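Local coordinates for protein diaminobutyrate-pyruvate transaminase and L-2,4-diaminobutyrate decarboxylase (Vibrio parahaemolyticus, PDB 2QMA) that probably uses pyridoxal 5'-phosphate to decarboxylate L-2,4-diaminobutyrate, this chain being the C-terminal, decarboxylase-like domain of a two-enzyme fusion with an aminotransferase, at residues L428-H433 / E440-L445. Sequence-based numbering, arbitrary orientation.
Sequences LFRATH and ELNKAL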
# COMPACT_ATOMS: atom_id res chain seq x y z
N LEU A 428 -19.72 -16.44 17.35
CA LEU A 428 -18.79 -16.86 18.37
C LEU A 428 -19.37 -18.03 19.15
O LEU A 428 -20.47 -17.96 19.71
CB LEU A 428 -18.43 -15.68 19.31
CG LEU A 428 -17.77 -14.45 18.67
CD1 LEU A 428 -17.61 -13.27 19.63
CD2 LEU A 428 -16.40 -14.77 18.01
N PHE A 429 -18.63 -19.14 19.14
CA PHE A 429 -19.14 -20.40 19.66
C PHE A 429 -18.00 -21.35 19.94
O PHE A 429 -16.86 -21.03 19.67
CB PHE A 429 -20.10 -21.02 18.64
CG PHE A 429 -19.40 -21.59 17.43
CD1 PHE A 429 -19.22 -22.98 17.30
CD2 PHE A 429 -18.94 -20.76 16.41
CE1 PHE A 429 -18.58 -23.53 16.17
CE2 PHE A 429 -18.32 -21.30 15.27
CZ PHE A 429 -18.14 -22.69 15.16
N ARG A 430 -18.30 -22.51 20.47
CA ARG A 430 -17.26 -23.47 20.76
C ARG A 430 -17.87 -24.85 20.68
O ARG A 430 -19.09 -24.98 20.80
CB ARG A 430 -16.65 -23.21 22.14
CG ARG A 430 -17.59 -23.40 23.31
CD ARG A 430 -16.77 -23.32 24.57
NE ARG A 430 -17.58 -23.31 25.78
CZ ARG A 430 -17.07 -23.09 27.00
NH1 ARG A 430 -15.76 -22.87 27.15
NH2 ARG A 430 -17.86 -23.08 28.06
N ALA A 431 -17.04 -25.85 20.38
CA ALA A 431 -17.43 -27.24 20.57
C ALA A 431 -17.57 -27.53 22.06
O ALA A 431 -16.77 -27.05 22.87
CB ALA A 431 -16.40 -28.18 19.94
N THR A 432 -18.59 -28.30 22.41
CA THR A 432 -18.86 -28.59 23.81
C THR A 432 -18.73 -30.11 24.10
O THR A 432 -18.78 -30.93 23.17
CB THR A 432 -20.20 -27.96 24.24
OG1 THR A 432 -20.27 -27.87 25.66
CG2 THR A 432 -21.38 -28.76 23.69
N HIS A 433 -18.54 -30.47 25.37
CA HIS A 433 -18.38 -31.87 25.83
C HIS A 433 -18.59 -31.87 27.35
O HIS A 433 -18.21 -30.89 28.02
CB HIS A 433 -16.98 -32.39 25.51
CG HIS A 433 -16.82 -33.88 25.64
ND1 HIS A 433 -16.26 -34.48 26.74
CD2 HIS A 433 -17.16 -34.89 24.79
CE1 HIS A 433 -16.26 -35.80 26.58
NE2 HIS A 433 -16.80 -36.07 25.40
N GLU A 440 -8.85 -26.50 25.70
CA GLU A 440 -7.87 -27.35 25.05
C GLU A 440 -8.43 -27.91 23.76
O GLU A 440 -7.73 -27.91 22.74
CB GLU A 440 -7.44 -28.48 26.00
CG GLU A 440 -6.36 -29.39 25.42
CD GLU A 440 -6.38 -30.78 26.02
OE1 GLU A 440 -6.77 -30.94 27.20
OE2 GLU A 440 -6.01 -31.73 25.30
N LEU A 441 -9.67 -28.39 23.82
CA LEU A 441 -10.34 -29.03 22.69
C LEU A 441 -10.52 -28.05 21.54
O LEU A 441 -10.15 -28.33 20.41
CB LEU A 441 -11.70 -29.61 23.12
CG LEU A 441 -12.70 -30.00 22.03
CD1 LEU A 441 -12.15 -31.17 21.21
CD2 LEU A 441 -14.08 -30.31 22.59
N ASN A 442 -11.04 -26.86 21.85
CA ASN A 442 -11.29 -25.87 20.80
C ASN A 442 -10.02 -25.27 20.19
O ASN A 442 -9.97 -24.99 18.98
CB ASN A 442 -12.28 -24.81 21.28
CG ASN A 442 -13.68 -25.35 21.38
OD1 ASN A 442 -14.42 -25.39 20.39
ND2 ASN A 442 -14.06 -25.78 22.59
N LYS A 443 -8.99 -25.08 21.00
CA LYS A 443 -7.68 -24.72 20.44
C LYS A 443 -7.14 -25.76 19.46
O LYS A 443 -6.68 -25.42 18.36
CB LYS A 443 -6.66 -24.48 21.55
CG LYS A 443 -6.82 -23.12 22.17
CD LYS A 443 -5.46 -22.54 22.53
CE LYS A 443 -5.23 -22.65 24.01
NZ LYS A 443 -6.33 -22.02 24.80
N ALA A 444 -7.21 -27.03 19.85
CA ALA A 444 -6.64 -28.08 19.04
C ALA A 444 -7.46 -28.24 17.75
O ALA A 444 -6.89 -28.34 16.67
CB ALA A 444 -6.57 -29.37 19.84
N LEU A 445 -8.79 -28.19 17.85
CA LEU A 445 -9.57 -28.38 16.64
C LEU A 445 -9.40 -27.22 15.65
O LEU A 445 -9.35 -27.46 14.44
CB LEU A 445 -11.03 -28.73 16.93
CG LEU A 445 -12.13 -27.72 17.14
CD1 LEU A 445 -12.50 -27.07 15.79
CD2 LEU A 445 -13.32 -28.46 17.76
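N442 and A431 clasp each other through two hydrogen bonds, fixing helix 438-452 to the end of strand 426-431 in the four-stranded antiparallel sheet near the C terminus, a part of the small C-terminal domain of fold-type I pyridoxal-phosphate enzymes. A431 N donates to N442 OD1 at 2.7 Å, in the carbonyl plane and on a lone pair, though the hydrogen bond is bent, 146° at the hydrogen. N442 ND2 returns a nearly straight bond to A431 O at 3.0 Å, again on a lone pair. A431 O lies 4° out of the amide plane of N442, so the paired bonds hold the amide's rotation. N442 CG, anti to the carbonyl carbon (chi1 -71°), carries the amide to A431. R430 CB lies 3.6 Å from N442 OD1. Beside this pair, the A431 methyl points at the helix and meets L445 CD2 at 3.8 Å and L441 CD2 at 4.1 Å. The axes of 428-431 and 440-445 run 101° apart, consistent with A431 carrying most of the strand's share. Farther out, L496 backs both leucines, I489 and A493 pack on L445, and R430 NE forms a salt bridge with E417 OE1 on the adjacent strand. N442 ND2 also donates to L438 O, in the helix's first turn.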